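Local coordinates for tail spike protein (Acinetobacter phage vB_AbaP_AS12, PDB 6EU4) that probably recognises and cleaves the capsular polysaccharide of its host Acinetobacter baumannii, as the trimeric beta-rich tailspike of the phage, at residues 95-98 with 102-105; 44-49 with 53-58; 505-508 with 512-515. All blocks are in the same frame, centred on the assembly; numbering follows the deposited sequence.

Interaction 1: residues 95-98 with 102-105; sequences GAKL and SFDS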
# COMPACT_ATOMS: atom_id res chain seq x y z
N GLY A 95 -43.04 -11.75 13.65
CA GLY A 95 -43.81 -12.78 12.95
C GLY A 95 -43.10 -13.47 11.81
O GLY A 95 -43.76 -14.19 11.04
N ALA A 96 -41.79 -13.27 11.65
CA ALA A 96 -41.05 -14.03 10.65
C ALA A 96 -40.98 -15.49 11.08
O ALA A 96 -41.17 -15.83 12.24
CB ALA A 96 -39.63 -13.49 10.49
N LYS A 97 -40.70 -16.36 10.12
CA LYS A 97 -40.41 -17.76 10.41
C LYS A 97 -39.02 -18.10 9.90
O LYS A 97 -38.57 -17.60 8.86
CB LYS A 97 -41.46 -18.70 9.79
CG LYS A 97 -42.84 -18.54 10.42
CD LYS A 97 -43.81 -19.64 10.00
CE LYS A 97 -45.21 -19.34 10.50
NZ LYS A 97 -46.15 -20.44 10.15
N LEU A 98 -38.33 -18.96 10.65
CA LEU A 98 -37.00 -19.41 10.30
C LEU A 98 -37.04 -20.67 9.44
O LEU A 98 -37.75 -21.62 9.76
CB LEU A 98 -36.21 -19.73 11.57
CG LEU A 98 -35.84 -18.56 12.46
CD1 LEU A 98 -35.45 -19.07 13.82
CD2 LEU A 98 -34.70 -17.81 11.84
N SER A 102 -41.88 -21.96 2.57
CA SER A 102 -43.24 -21.66 2.13
C SER A 102 -43.81 -20.42 2.80
O SER A 102 -44.93 -20.01 2.47
CB SER A 102 -44.15 -22.85 2.39
OG SER A 102 -44.21 -23.13 3.78
N PHE A 103 -43.09 -19.82 3.75
CA PHE A 103 -43.62 -18.70 4.51
C PHE A 103 -42.92 -17.42 4.09
O PHE A 103 -41.69 -17.35 4.07
CB PHE A 103 -43.43 -18.92 6.02
CG PHE A 103 -44.05 -17.83 6.84
CD1 PHE A 103 -45.40 -17.87 7.15
CD2 PHE A 103 -43.29 -16.75 7.25
CE1 PHE A 103 -45.97 -16.86 7.89
CE2 PHE A 103 -43.86 -15.73 7.98
CZ PHE A 103 -45.20 -15.78 8.30
N ASP A 104 -43.72 -16.39 3.78
CA ASP A 104 -43.21 -15.10 3.35
C ASP A 104 -42.98 -14.22 4.57
O ASP A 104 -43.94 -13.74 5.19
CB ASP A 104 -44.20 -14.44 2.39
CG ASP A 104 -43.67 -13.16 1.76
OD1 ASP A 104 -42.51 -12.76 2.02
OD2 ASP A 104 -44.45 -12.55 0.99
N SER A 105 -41.71 -14.01 4.93
CA SER A 105 -41.31 -13.21 6.08
C SER A 105 -41.07 -11.73 5.73
O SER A 105 -40.58 -10.99 6.59
CB SER A 105 -40.04 -13.79 6.71
OG SER A 105 -40.33 -14.99 7.41
O HOH W 1 -39.63 -17.06 5.84

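Interaction 2: residues 44-49 with 53-58; sequences YQPTNF and KPYVGG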
# COMPACT_ATOMS: atom_id res chain seq x y z
N TYR A 44 -45.55 -17.73 17.25
CA TYR A 44 -46.45 -18.76 16.77
C TYR A 44 -46.32 -20.01 17.64
O TYR A 44 -45.31 -20.20 18.34
CB TYR A 44 -46.14 -19.13 15.32
CG TYR A 44 -46.17 -17.98 14.33
CD1 TYR A 44 -47.37 -17.41 13.95
CD2 TYR A 44 -45.00 -17.51 13.75
CE1 TYR A 44 -47.41 -16.37 13.05
CE2 TYR A 44 -45.02 -16.47 12.84
CZ TYR A 44 -46.23 -15.91 12.49
OH TYR A 44 -46.27 -14.88 11.58
N GLN A 45 -47.32 -20.87 17.58
CA GLN A 45 -47.17 -22.22 18.10
C GLN A 45 -46.10 -22.95 17.28
O GLN A 45 -46.12 -22.87 16.05
CB GLN A 45 -48.49 -22.98 18.04
CG GLN A 45 -48.44 -24.33 18.74
CD GLN A 45 -49.79 -25.01 18.81
OE1 GLN A 45 -50.81 -24.35 19.03
NE2 GLN A 45 -49.81 -26.33 18.63
N PRO A 46 -45.15 -23.64 17.91
CA PRO A 46 -44.18 -24.41 17.12
C PRO A 46 -44.87 -25.52 16.34
O PRO A 46 -45.80 -26.15 16.83
CB PRO A 46 -43.23 -24.98 18.17
CG PRO A 46 -43.43 -24.14 19.40
CD PRO A 46 -44.86 -23.70 19.36
N THR A 47 -44.40 -25.76 15.11
CA THR A 47 -44.88 -26.89 14.32
C THR A 47 -43.93 -28.09 14.36
O THR A 47 -44.32 -29.17 13.91
CB THR A 47 -45.10 -26.50 12.85
OG1 THR A 47 -43.88 -25.99 12.29
CG2 THR A 47 -46.19 -25.44 12.74
N ASN A 48 -42.72 -27.92 14.88
CA ASN A 48 -41.74 -29.01 14.95
C ASN A 48 -41.12 -28.99 16.35
O ASN A 48 -40.12 -28.30 16.59
CB ASN A 48 -40.69 -28.87 13.86
CG ASN A 48 -39.68 -30.00 13.87
OD1 ASN A 48 -39.77 -30.91 14.70
ND2 ASN A 48 -38.74 -29.97 12.95
N PHE A 49 -41.71 -29.74 17.28
CA PHE A 49 -41.18 -29.78 18.64
C PHE A 49 -39.93 -30.64 18.76
O PHE A 49 -39.38 -30.74 19.85
CB PHE A 49 -42.25 -30.27 19.61
CG PHE A 49 -43.30 -29.23 19.91
CD1 PHE A 49 -43.09 -28.29 20.91
CD2 PHE A 49 -44.48 -29.20 19.20
CE1 PHE A 49 -44.06 -27.34 21.19
CE2 PHE A 49 -45.44 -28.25 19.47
CZ PHE A 49 -45.23 -27.31 20.46
N LYS A 53 -34.66 -25.50 19.14
CA LYS A 53 -35.13 -24.14 19.46
C LYS A 53 -36.55 -23.97 18.93
O LYS A 53 -36.79 -23.26 17.94
CB LYS A 53 -34.18 -23.10 18.87
CG LYS A 53 -32.71 -23.31 19.28
CD LYS A 53 -31.72 -22.62 18.34
CE LYS A 53 -30.26 -22.93 18.72
NZ LYS A 53 -29.26 -22.28 17.80
N PRO A 54 -37.53 -24.61 19.56
CA PRO A 54 -38.88 -24.62 18.99
C PRO A 54 -39.66 -23.33 19.21
O PRO A 54 -40.45 -22.92 18.36
CB PRO A 54 -39.55 -25.81 19.69
CG PRO A 54 -38.83 -25.93 20.99
CD PRO A 54 -37.41 -25.55 20.69
N TYR A 55 -39.45 -22.67 20.36
CA TYR A 55 -40.19 -21.47 20.70
C TYR A 55 -39.33 -20.26 20.35
O TYR A 55 -38.24 -20.10 20.89
CB TYR A 55 -40.56 -21.45 22.19
CG TYR A 55 -41.60 -22.46 22.61
CD1 TYR A 55 -42.95 -22.21 22.42
CD2 TYR A 55 -41.25 -23.66 23.22
CE1 TYR A 55 -43.91 -23.11 22.81
CE2 TYR A 55 -42.21 -24.57 23.61
CZ TYR A 55 -43.54 -24.29 23.41
OH TYR A 55 -44.51 -25.18 23.81
N VAL A 56 -39.80 -19.44 19.41
CA VAL A 56 -39.05 -18.27 18.98
C VAL A 56 -40.01 -17.10 18.82
O VAL A 56 -41.21 -17.29 18.58
CB VAL A 56 -38.26 -18.49 17.66
CG1 VAL A 56 -37.25 -19.62 17.82
CG2 VAL A 56 -39.21 -18.76 16.48
N GLY A 57 -39.48 -15.90 18.98
CA GLY A 57 -40.25 -14.70 18.73
C GLY A 57 -41.18 -14.28 19.84
O GLY A 57 -42.03 -13.40 19.61
N GLY A 58 -41.08 -14.86 21.03
CA GLY A 58 -41.88 -14.47 22.17
C GLY A 58 -41.24 -13.37 22.98
O GLY A 58 -40.55 -12.50 22.45
O HOH W 2 -42.76 -18.28 16.36
O HOH W 3 -42.40 -20.57 18.36

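Interaction 3: residues 505-508 with 512-515; sequences ANAT and GFPS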
# COMPACT_ATOMS: atom_id res chain seq x y z
N ALA A 505 34.93 -11.70 -36.94
CA ALA A 505 34.21 -12.21 -38.11
C ALA A 505 33.00 -11.36 -38.45
O ALA A 505 32.60 -11.30 -39.62
CB ALA A 505 33.77 -13.66 -37.86
N ASN A 506 32.40 -10.69 -37.46
CA ASN A 506 31.24 -9.84 -37.70
C ASN A 506 31.59 -8.38 -37.88
O ASN A 506 30.72 -7.58 -38.25
CB ASN A 506 30.23 -9.99 -36.55
CG ASN A 506 29.58 -11.38 -36.51
OD1 ASN A 506 29.56 -12.07 -37.52
ND2 ASN A 506 29.05 -11.77 -35.36
N ALA A 507 32.85 -8.00 -37.65
CA ALA A 507 33.30 -6.62 -37.88
C ALA A 507 33.73 -6.52 -39.34
O ALA A 507 34.90 -6.64 -39.70
CB ALA A 507 34.44 -6.25 -36.94
N THR A 508 32.74 -6.30 -40.21
CA THR A 508 32.95 -6.34 -41.65
C THR A 508 32.52 -5.03 -42.28
O THR A 508 31.73 -4.27 -41.72
CB THR A 508 32.16 -7.47 -42.29
OG1 THR A 508 30.76 -7.23 -42.08
CG2 THR A 508 32.55 -8.83 -41.69
N GLY A 512 29.10 -2.35 -41.98
CA GLY A 512 29.25 -0.92 -41.78
C GLY A 512 30.54 -0.49 -41.12
O GLY A 512 30.69 0.70 -40.80
N PHE A 513 31.47 -1.39 -40.90
CA PHE A 513 32.69 -1.02 -40.23
C PHE A 513 33.74 -0.54 -41.23
O PHE A 513 33.76 -1.01 -42.38
CB PHE A 513 33.24 -2.21 -39.44
CG PHE A 513 32.39 -2.57 -38.25
CD1 PHE A 513 31.35 -3.48 -38.38
CD2 PHE A 513 32.61 -1.99 -37.02
CE1 PHE A 513 30.56 -3.81 -37.30
CE2 PHE A 513 31.82 -2.32 -35.92
CZ PHE A 513 30.80 -3.23 -36.06
N PRO A 514 34.61 0.38 -40.84
CA PRO A 514 35.54 0.97 -41.82
C PRO A 514 36.73 0.08 -42.14
O PRO A 514 37.33 0.19 -43.22
CB PRO A 514 35.99 2.27 -41.14
CG PRO A 514 35.86 1.99 -39.69
CD PRO A 514 34.64 1.10 -39.56
N SER A 515 37.10 -0.78 -41.20
CA SER A 515 38.30 -1.62 -41.32
C SER A 515 37.95 -2.99 -40.76
O SER A 515 37.60 -3.12 -39.59
CB SER A 515 39.48 -0.98 -40.58
OG SER A 515 40.57 -1.87 -40.43

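Interaction 1: residues 95-98 with 102-105
Ala96 and Ser105 bring their CA atoms within 4.7 Å of each other where two pieces of one irregular loop run side by side, joined by a side chain-to-backbone bond in place of strand pairing. The amide N of Lys97 donates to OG of Ser105 over 3.1 Å, with a nearly straight N-H...O angle of 164°. Ser105 is set up for this by a first torsion of -74°, which turns OG beside its own N and back across the gap to the facing chain. The same hydroxyl packs 3.5 Å from CB of Ala96, and it lies 2.7 Å from a water that is also placed to donate to Phe103 O or, at a longer distance, Lys97 O. The hydroxyl and the water thus form a small polar bridge running past the edge of the Phe103 ring, in its plane. This loop leads from strand 88-89 into helix 106-113, at the N-terminal end of the parallel beta-helix that makes up the body of the spike. Ser105 holds the N-cap position, yet its hydroxyl faces the loop; the carboxylate of Asp104 bonds Ala106 N at the helix start and, through its other oxygen, Ser128. The apolar half of the contact is Lys97 on Phe103. Phe103 turns its ring under the lysine by placing CG opposite its own N (chi1 -176°), and the extended lysine chain crosses the ring at about a right angle. Lys97 CG sits 3.8 Å from the ring centroid in a CH-pi contact, and CD approaches ring atom CG of Phe103 to 3.6 Å. The lysine ammonium makes a cation-pi contact with Tyr44. Gly95 O comes obliquely to within 3.4 Å of Phe103 CE2 and accepts a hydrogen bond from the hydroxyl of Tyr44.

Interaction 2: residues 44-49 with 53-58
Pro46 and Tyr55 meet in a proline-aromatic CH-pi contact within the long excursion that links the neighbouring antiparallel strands 37-40 and 59-63 of the N-terminal sheet. CG of Pro46 stands over one face of the tyrosine ring, 3.8 Å from its centroid and 21° off the normal, displaced toward the rim, over the CD1-CE1 bond. A first torsion of -70° lays the Tyr55 ring beside its own N and brings it back toward the proline.

The second aromatic contact is an offset edge-to-face pair, in which Phe49 directs its edge at the face of Tyr55, with centroids 5.9 Å apart and planes at 70°. Pro46 CB meanwhile rests over a face of the Phe49 ring near its rim, so the proline is in contact with both aromatic rings. Plain apolar packing adds to this: Pro46 CB and Pro54 CB approach to 4.1 Å, and CB of Pro54 also lies beside the backbone at Asn48 and Phe49.

Polar links between the two backbones pass through water. One molecule accepts from Tyr44 N and donates to Val56 O at 2.9 Å. Another accepts from Val56 N and lies within hydrogen-bonding distance of Tyr44 O and Pro54 O, filling the gap between the two segments. A second subunit packs against this excursion, with its Val64, Val81 and Gln83 meeting Phe49, Pro54 and Tyr55; Lys53 NZ bonds Asn87 OD1 and Ser115 O of that subunit. The loop thus lies at an interface between subunits of the three-chain assembly. At the closest point of the aromatic pair, OH of Tyr55 lies close to the plane of the Phe49 ring, 3.4 Å from CE1 at its edge.

Interaction 3: residues 505-508 with 512-515
An inverse gamma turn centred on Ala507 presents its backbone to the aromatic ring of Phe513, inside the loop that joins the antiparallel strands 496-501 and 520-526 of the C-terminal sheet. The turn is marked by a weak hydrogen bond from Thr508 N to Asn506 O, 3.1 Å long, and its tight bend brings Ala507 CA over one face of the phenyl ring. That carbon lies 4.2 Å from the ring centroid and 28° off the normal, a CH-pi contact made by the main chain; the methyl CB of Ala507 adds a looser touch, 4.4 Å from Phe513 CD1. A first torsion of -69° places CG of Phe513 beside its own N, which leaves the ring edge next to Thr508 O.

This carbonyl oxygen makes two contacts with Phe513. It accepts the amide of Phe513 at 3.0 Å, with an N-H...O angle of 160° and the donor tilted out of the carbonyl plane, and it lies in the ring plane at the edge, 3.5 Å from CD1. The hydroxyl of Thr508 turns to Asn511 N, within the link between the segments, and Asn511 ND2 in turn bonds Asn506 O. Gln501, Tyr520 and Ile487 pack against the phenyl group, which is buried. With one oxygen binding the Phe513 amide and bordering its ring, while the turn lies over a ring face, backbone bonding and aromatic packing fix the same residue, and the loop's closure relies on main-chain atoms more than on side chain-to-side chain contacts.

Interactions 2, 1 and 3 follow one another in that order along the chain, each closing a short loop. The first two are neighbours in the N-terminal part, their centres 12 Å apart, and they touch through Tyr44, whose aromatic side chain from 44-49 reaches the 95-98 and 102-105 segments. Interaction 2 belongs to the loop between strands 37-40 and 59-63, and interaction 1 leads into helix 106-113, so their contact lies where the N-terminal sheet meets the start of the beta-helix. Interaction 3 lies about 90 Å from interaction 1, centre to centre, on the opposite side of the chain's centre, in a loop of the six-stranded sheet that follows the elongated body.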